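Local structure of uncharacterized protein (Trypanosoma cruzi, 6NEY) at residues A[60-63]-A[67-70]; A[20-25]-A[54-59]; A[12-17]-A[118-123]. The protein is a bromodomain-containing protein, seen here through its bromodomain, and probably binds acetylated lysines, as other members of this family do. One frame throughout, in Å; residues are numbered along the deposited sequence.

Contact 1: A[60-63]-A[67-70]; sequences AEKA and AYSY
Near its end helix 56-64 gives way to a loop that runs on from it, with the CA atoms of Lys-62 and Ala-67 5.1 Å apart. Ala-67 N donates to Lys-62 O at 2.9 Å, with an N-H...O angle of 151°. This bond spans five residues, one more than an ordinary helical bond, and leads the chain into the connection between the second and third long helices of the bromodomain's left-handed four-helix bundle. One water continues the link: it gives its protons to Ala-63 O and to Ser-69 OG and accepts from Tyr-68 N at 3.0 Å, bridging the helix end to two successive residues of the loop. Ser-69 OG has a second partner in Glu-12 OE2, on helix 12-21.

Among the side chains, CB of Ala-67 rests against CB of Lys-62 at 3.7 Å, while the buried Tyr-68 turns its ring back along the helix. A chi1 of -60° sets Tyr-68 CG beside its own backbone N, and the ring then slants past Ala-63, where CD2 stands 3.9 Å from the methyl CB. Further out the phenol crosses the Lys-62 chain at about a right angle. Lys-62 runs straight through CG and CD, then bends at chi3 (59°), which brings CE within 3.7 Å of Tyr-68 OH. Both polar ends converge on Asp-80 of helix 75-92: OD2 forms a salt bridge with Lys-62 NZ and a hydrogen bond with Tyr-68 OH. Leu-15 of helix 12-21 and Ala-76 and Leu-77 of helix 75-92 also pack against Tyr-68, and near its outer end ring atom CZ lies 3.8 Å from Lys-62 CB.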
loop_
_atom_site.group_PDB
_atom_site.type_symbol
_atom_site.label_atom_id
_atom_site.label_comp_id
_atom_site.label_asym_id
_atom_site.label_seq_id
_atom_site.Cartn_x
_atom_site.Cartn_y
_atom_site.Cartn_z
ATOM N N ALA A 60 -1.535 5.845 -3.812
ATOM C CA ALA A 60 -2.853 6.401 -4.197
ATOM C C ALA A 60 -2.731 7.071 -5.575
ATOM O O ALA A 60 -3.659 6.954 -6.376
ATOM C CB ALA A 60 -3.382 7.349 -3.159
ATOM N N GLU A 61 -1.604 7.733 -5.850
ATOM C CA GLU A 61 -1.350 8.312 -7.199
ATOM C C GLU A 61 -1.174 7.177 -8.225
ATOM O O GLU A 61 -1.753 7.295 -9.302
ATOM C CB GLU A 61 -0.182 9.302 -7.140
ATOM C CG GLU A 61 -0.369 10.458 -8.097
ATOM N N LYS A 62 -0.474 6.091 -7.897
ATOM C CA LYS A 62 -0.311 4.925 -8.807
ATOM C C LYS A 62 -1.675 4.308 -9.116
ATOM O O LYS A 62 -1.897 3.968 -10.274
ATOM C CB LYS A 62 0.637 3.883 -8.221
ATOM C CG LYS A 62 2.094 4.315 -8.235
ATOM C CD LYS A 62 3.040 3.303 -7.664
ATOM C CE LYS A 62 3.008 1.973 -8.384
ATOM N NZ LYS A 62 4.184 1.138 -8.036
ATOM N N ALA A 63 -2.569 4.215 -8.125
ATOM C CA ALA A 63 -3.937 3.666 -8.294
ATOM C C ALA A 63 -4.716 4.504 -9.305
ATOM O O ALA A 63 -5.262 3.938 -10.240
ATOM C CB ALA A 63 -4.649 3.660 -6.971
ATOM N N ALA A 67 -2.016 2.031 -12.464
ATOM C CA ALA A 67 -0.824 1.179 -12.231
ATOM C C ALA A 67 -1.248 -0.230 -11.783
ATOM O O ALA A 67 -0.586 -1.219 -12.166
ATOM C CB ALA A 67 0.073 1.829 -11.210
ATOM N N TYR A 68 -2.335 -0.337 -11.006
ATOM C CA TYR A 68 -2.708 -1.575 -10.267
ATOM C C TYR A 68 -3.903 -2.311 -10.898
ATOM O O TYR A 68 -4.186 -3.446 -10.464
ATOM C CB TYR A 68 -3.073 -1.228 -8.815
ATOM C CG TYR A 68 -2.004 -0.568 -7.987
ATOM C CD1 TYR A 68 -0.693 -1.036 -7.939
ATOM C CD2 TYR A 68 -2.330 0.515 -7.183
ATOM C CE1 TYR A 68 0.261 -0.429 -7.130
ATOM C CE2 TYR A 68 -1.399 1.121 -6.364
ATOM C CZ TYR A 68 -0.091 0.663 -6.347
ATOM O OH TYR A 68 0.794 1.308 -5.524
ATOM N N SER A 69 -4.585 -1.721 -11.881
ATOM C CA SER A 69 -5.961 -2.128 -12.299
ATOM C C SER A 69 -5.961 -3.440 -13.101
ATOM O O SER A 69 -7.067 -3.981 -13.322
ATOM C CB SER A 69 -6.631 -1.041 -13.076
ATOM O OG SER A 69 -6.779 0.140 -12.304
ATOM N N TYR A 70 -4.795 -3.905 -13.567
ATOM C CA TYR A 70 -4.653 -5.076 -14.472
ATOM C C TYR A 70 -4.152 -6.318 -13.726
ATOM O O TYR A 70 -4.088 -7.373 -14.375
ATOM C CB TYR A 70 -3.764 -4.712 -15.667
ATOM C CG TYR A 70 -4.354 -3.603 -16.494
ATOM C CD1 TYR A 70 -4.148 -2.278 -16.152
ATOM C CD2 TYR A 70 -5.192 -3.873 -17.565
ATOM C CE1 TYR A 70 -4.731 -1.248 -16.870
ATOM C CE2 TYR A 70 -5.778 -2.856 -18.299
ATOM C CZ TYR A 70 -5.552 -1.539 -17.945
ATOM O OH TYR A 70 -6.115 -0.527 -18.662
HETATM O O HOH W 1 -4.844 1.303 -10.650
#

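Contact 2: A[20-25]-A[54-59]; sequences RSLDRP and CDLATA
Leu-56, in the first turn of helix 56-64, reaches across to Leu-22 and Asp-23, where the chain leaves helix 12-21. The CA atoms of Leu-56 and Asp-23 are 7.1 Å apart, and the leucine side chain spans the interval. Its CB heads toward the other segment without touching it and serves as the stem. A chi1 of -68° turns CG away from the carbonyl carbon and out to the other segment, and from it the two methyls reach different neighbours. CD1 settles on the peptide joining Leu-22 to Asp-23, 3.7 Å from Leu-22 O and 3.8 Å from Asp-23 CA; it also meets Asp-23 CB at 3.9 Å. Leu-56 CD2 takes the other direction and meets Leu-22 CB at 4.0 Å.

In the bromodomain four-helix bundle this contact joins the two ends of the long excursion between the first and second helices, the ZA loop. That loop closes on Leu-56 itself, since Phe-31 hydrogen-bonds to its backbone and packs against its side chain, while Met-84 covers it from helix 75-92. Leu-22 continues inward to Ile-81, Phe-105 and Phe-108. Asp-23 keeps its apolar CB for the leucine, and its OD1 turns to a hydrogen bond with Ser-32 OG. Just before Leu-56, Asp-55 is the N-cap of helix 56-64: its OD1 accepts from Thr-58 N at 3.0 Å, on the syn side and 33° out of the carboxylate plane, with a weak second bond from Thr-58 OG1.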
loop_
_atom_site.group_PDB
_atom_site.type_symbol
_atom_site.label_atom_id
_atom_site.label_comp_id
_atom_site.label_asym_id
_atom_site.label_seq_id
_atom_site.Cartn_x
_atom_site.Cartn_y
_atom_site.Cartn_z
ATOM N N ARG A 20 -6.675 4.700 0.145
ATOM C CA ARG A 20 -6.944 5.762 1.139
ATOM C C ARG A 20 -7.397 5.097 2.437
ATOM O O ARG A 20 -7.016 5.600 3.537
ATOM C CB ARG A 20 -7.961 6.762 0.586
ATOM C CG ARG A 20 -7.388 7.575 -0.567
ATOM C CD ARG A 20 -8.284 8.731 -0.972
ATOM N NE ARG A 20 -8.372 9.706 0.103
ATOM C CZ ARG A 20 -7.333 10.408 0.562
ATOM N N SER A 21 -8.134 3.991 2.315
ATOM C CA SER A 21 -8.695 3.243 3.468
ATOM C C SER A 21 -7.544 2.671 4.301
ATOM O O SER A 21 -7.794 2.362 5.465
ATOM C CB SER A 21 -9.694 2.176 3.057
ATOM O OG SER A 21 -9.066 0.974 2.620
ATOM N N LEU A 22 -6.323 2.578 3.750
ATOM C CA LEU A 22 -5.171 1.988 4.482
ATOM C C LEU A 22 -4.507 3.037 5.378
ATOM O O LEU A 22 -3.690 2.642 6.224
ATOM C CB LEU A 22 -4.163 1.370 3.515
ATOM C CG LEU A 22 -4.742 0.372 2.516
ATOM C CD1 LEU A 22 -3.658 -0.252 1.669
ATOM C CD2 LEU A 22 -5.571 -0.711 3.202
ATOM N N ASP A 23 -4.844 4.322 5.231
ATOM C CA ASP A 23 -4.270 5.397 6.079
ATOM C C ASP A 23 -5.143 5.516 7.337
ATOM O O ASP A 23 -6.180 6.197 7.288
ATOM C CB ASP A 23 -4.142 6.699 5.293
ATOM C CG ASP A 23 -3.430 7.831 6.015
ATOM O OD1 ASP A 23 -2.649 7.567 6.953
ATOM O OD2 ASP A 23 -3.658 8.985 5.614
ATOM N N ARG A 24 -4.748 4.832 8.406
ATOM C CA ARG A 24 -5.491 4.781 9.686
ATOM C C ARG A 24 -4.900 5.805 10.650
ATOM O O ARG A 24 -3.682 5.870 10.870
ATOM C CB ARG A 24 -5.381 3.394 10.325
ATOM C CG ARG A 24 -5.825 2.259 9.414
ATOM C CD ARG A 24 -5.924 0.978 10.210
ATOM N NE ARG A 24 -4.620 0.534 10.719
ATOM C CZ ARG A 24 -4.429 -0.544 11.463
ATOM N NH1 ARG A 24 -3.216 -0.840 11.901
ATOM N NH2 ARG A 24 -5.459 -1.311 11.783
ATOM N N PRO A 25 -5.764 6.615 11.291
ATOM C CA PRO A 25 -5.319 7.535 12.338
ATOM C C PRO A 25 -4.456 6.861 13.420
ATOM O O PRO A 25 -3.508 7.472 13.867
ATOM C CB PRO A 25 -6.639 8.017 12.968
ATOM C CG PRO A 25 -7.678 7.828 11.903
ATOM C CD PRO A 25 -7.215 6.676 11.054
ATOM N N CYS A 54 8.303 3.789 -1.082
ATOM C CA CYS A 54 6.869 3.974 -1.387
ATOM C C CYS A 54 6.192 4.495 -0.115
ATOM O O CYS A 54 6.752 4.325 1.004
ATOM C CB CYS A 54 6.240 2.688 -1.924
ATOM S SG CYS A 54 4.729 2.982 -2.887
ATOM N N ASP A 55 5.067 5.167 -0.283
ATOM C CA ASP A 55 4.185 5.563 0.843
ATOM C C ASP A 55 2.751 5.550 0.309
ATOM O O ASP A 55 2.586 5.300 -0.892
ATOM C CB ASP A 55 4.647 6.899 1.436
ATOM C CG ASP A 55 4.648 8.058 0.453
ATOM O OD1 ASP A 55 3.586 8.334 -0.130
ATOM O OD2 ASP A 55 5.712 8.696 0.299
ATOM N N LEU A 56 1.749 5.794 1.151
ATOM C CA LEU A 56 0.332 5.663 0.726
ATOM C C LEU A 56 -0.062 6.774 -0.251
ATOM O O LEU A 56 -0.919 6.497 -1.094
ATOM C CB LEU A 56 -0.603 5.589 1.936
ATOM C CG LEU A 56 -0.461 4.307 2.756
ATOM C CD1 LEU A 56 -1.274 4.407 4.031
ATOM C CD2 LEU A 56 -0.884 3.072 1.944
ATOM N N ALA A 57 0.518 7.967 -0.156
ATOM C CA ALA A 57 0.272 9.052 -1.138
ATOM C C ALA A 57 0.719 8.583 -2.525
ATOM O O ALA A 57 -0.047 8.764 -3.487
ATOM C CB ALA A 57 0.951 10.335 -0.706
ATOM N N THR A 58 1.911 7.999 -2.634
ATOM C CA THR A 58 2.489 7.452 -3.890
ATOM C C THR A 58 1.642 6.288 -4.424
ATOM O O THR A 58 1.412 6.233 -5.644
ATOM C CB THR A 58 3.949 7.074 -3.648
ATOM O OG1 THR A 58 4.562 8.325 -3.323
ATOM C CG2 THR A 58 4.596 6.397 -4.835
ATOM N N ALA A 59 1.218 5.373 -3.551
ATOM C CA ALA A 59 0.338 4.245 -3.906
ATOM C C ALA A 59 -0.985 4.804 -4.434
ATOM O O ALA A 59 -1.486 4.240 -5.422
ATOM C CB ALA A 59 0.130 3.325 -2.713
#

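Contact 3: A[12-17]-A[118-123]; sequences EEELVA and TKKAGG
The carboxylate of Glu-14 is the flat group here, and the ammonium of Lys-120 comes to it near the carboxylate plane. NZ approaches OE1 on the syn side, only 17° out of that plane, at 2.9 Å, and this hydrogen-bonded salt bridge leans on one oxygen, because Glu-14 OE2 is 3.5 Å from the same NZ. No ring or other flat group of 118-123 stacks on either carboxylate face. Lys-120 CE follows its nitrogen in, 3.2 Å from Glu-14 OE1.

The two side chains come from opposite directions to bridge backbones that remain well apart, 10.5 Å between the CA atoms of Glu-14 and Lys-120. Glu-14 is extended beyond CG, with chi2 at -176°, whereas Lys-120 folds at chi2 and chi3 before straightening toward NZ. In the bromodomain bundle this pair ties the first helix, 12-21, to the last, 97-124, across the surface near the chain's two ends. OE1 is gripped twice, since Tyr-116 OH, one turn earlier on the last helix, also hydrogen-bonds to it; the two partners probably steady the carboxylate's rotation. Tyr-10, in the loop ahead of helix 12-21, packs against the Lys-120 side chain.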
loop_
_atom_site.group_PDB
_atom_site.type_symbol
_atom_site.label_atom_id
_atom_site.label_comp_id
_atom_site.label_asym_id
_atom_site.label_seq_id
_atom_site.Cartn_x
_atom_site.Cartn_y
_atom_site.Cartn_z
ATOM N N GLU A 12 -10.110 2.450 -11.306
ATOM C CA GLU A 12 -9.150 3.310 -10.564
ATOM C C GLU A 12 -9.859 3.933 -9.359
ATOM O O GLU A 12 -9.235 4.034 -8.286
ATOM C CB GLU A 12 -8.590 4.409 -11.471
ATOM C CG GLU A 12 -7.582 3.909 -12.460
ATOM C CD GLU A 12 -8.166 3.086 -13.584
ATOM O OE1 GLU A 12 -9.383 3.276 -13.924
ATOM O OE2 GLU A 12 -7.417 2.227 -14.093
ATOM N N GLU A 13 -11.129 4.323 -9.503
ATOM C CA GLU A 13 -11.844 5.039 -8.426
ATOM C C GLU A 13 -11.910 4.156 -7.170
ATOM O O GLU A 13 -11.747 4.668 -6.049
ATOM C CB GLU A 13 -13.224 5.477 -8.910
ATOM C CG GLU A 13 -13.178 6.467 -10.073
ATOM C CD GLU A 13 -13.106 5.914 -11.496
ATOM O OE1 GLU A 13 -12.862 4.672 -11.674
ATOM O OE2 GLU A 13 -13.282 6.745 -12.452
ATOM N N GLU A 14 -12.130 2.860 -7.355
ATOM C CA GLU A 14 -12.230 1.894 -6.239
ATOM C C GLU A 14 -10.859 1.640 -5.626
ATOM O O GLU A 14 -10.796 1.495 -4.401
ATOM C CB GLU A 14 -12.877 0.588 -6.690
ATOM C CG GLU A 14 -14.351 0.736 -6.938
ATOM C CD GLU A 14 -15.037 -0.572 -7.285
ATOM O OE1 GLU A 14 -14.314 -1.610 -7.464
ATOM O OE2 GLU A 14 -16.285 -0.562 -7.361
ATOM N N LEU A 15 -9.804 1.565 -6.438
ATOM C CA LEU A 15 -8.442 1.289 -5.943
ATOM C C LEU A 15 -7.918 2.515 -5.181
ATOM O O LEU A 15 -7.183 2.345 -4.203
ATOM C CB LEU A 15 -7.536 0.880 -7.108
ATOM C CG LEU A 15 -7.848 -0.472 -7.754
ATOM C CD1 LEU A 15 -6.737 -0.918 -8.692
ATOM C CD2 LEU A 15 -8.099 -1.550 -6.713
ATOM N N VAL A 16 -8.214 3.730 -5.640
ATOM C CA VAL A 16 -7.854 4.950 -4.861
ATOM C C VAL A 16 -8.532 4.871 -3.491
ATOM O O VAL A 16 -7.859 5.079 -2.480
ATOM C CB VAL A 16 -8.227 6.235 -5.622
ATOM C CG1 VAL A 16 -8.073 7.452 -4.741
ATOM C CG2 VAL A 16 -7.385 6.367 -6.880
ATOM N N ALA A 17 -9.825 4.560 -3.456
ATOM C CA ALA A 17 -10.604 4.433 -2.205
ATOM C C ALA A 17 -9.955 3.373 -1.310
ATOM O O ALA A 17 -9.861 3.621 -0.086
ATOM C CB ALA A 17 -12.051 4.117 -2.512
ATOM N N THR A 118 -11.632 -10.562 -3.316
ATOM C CA THR A 118 -12.681 -11.600 -3.143
ATOM C C THR A 118 -14.055 -11.068 -3.568
ATOM O O THR A 118 -14.751 -11.770 -4.346
ATOM C CB THR A 118 -12.691 -12.147 -1.716
ATOM O OG1 THR A 118 -11.388 -12.702 -1.561
ATOM C CG2 THR A 118 -13.789 -13.165 -1.511
ATOM N N LYS A 119 -14.448 -9.900 -3.072
ATOM C CA LYS A 119 -15.744 -9.258 -3.451
ATOM C C LYS A 119 -15.845 -9.117 -4.972
ATOM O O LYS A 119 -16.909 -9.510 -5.562
ATOM C CB LYS A 119 -15.892 -7.899 -2.762
ATOM C CG LYS A 119 -17.316 -7.382 -2.707
ATOM C CD LYS A 119 -17.691 -6.389 -3.760
ATOM C CE LYS A 119 -19.196 -6.367 -3.961
ATOM N NZ LYS A 119 -19.697 -5.009 -4.249
ATOM N N LYS A 120 -14.805 -8.578 -5.613
ATOM C CA LYS A 120 -14.823 -8.262 -7.058
ATOM C C LYS A 120 -14.954 -9.570 -7.846
ATOM O O LYS A 120 -15.777 -9.634 -8.779
ATOM C CB LYS A 120 -13.578 -7.485 -7.473
ATOM C CG LYS A 120 -13.456 -6.089 -6.881
ATOM C CD LYS A 120 -14.591 -5.134 -7.187
ATOM C CE LYS A 120 -14.599 -4.623 -8.611
ATOM N NZ LYS A 120 -15.730 -3.685 -8.838
ATOM N N ALA A 121 -14.191 -10.597 -7.449
ATOM C CA ALA A 121 -14.217 -11.933 -8.091
ATOM C C ALA A 121 -15.622 -12.505 -7.982
ATOM O O ALA A 121 -16.105 -13.069 -8.990
ATOM C CB ALA A 121 -13.189 -12.851 -7.452
ATOM N N GLY A 122 -16.236 -12.404 -6.797
ATOM C CA GLY A 122 -17.592 -12.921 -6.537
ATOM C C GLY A 122 -18.593 -12.383 -7.550
ATOM O O GLY A 122 -19.356 -13.174 -8.116
ATOM N N GLY A 123 -18.546 -11.079 -7.822
ATOM C CA GLY A 123 -19.459 -10.429 -8.776
ATOM C C GLY A 123 -19.094 -10.756 -10.216
ATOM O O GLY A 123 -19.994 -11.103 -11.005
#

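In the fold
Contacts 1 and 2 share helix 56-64, contact 2 at its start and contact 1 at its end, with centres about 13 Å apart; Tyr-68 CE2 of contact 1 packs 3.3 Å from Ala-59 O of contact 2. Helix 12-21 similarly connects contacts 2 and 3, whose centres lie about 17 Å apart. Contact 3 closes a sequence loop that encloses the other two, and meets contact 1 through Leu-15 CD1, 3.7 Å from Tyr-68 CB. In bromodomains the acetyl-lysine pocket lies between the ZA and BC loops, so contact 2, at the roots of the ZA loop, probably lies at the pocket end of the bundle, and contacts 1 and 3 toward the opposite one.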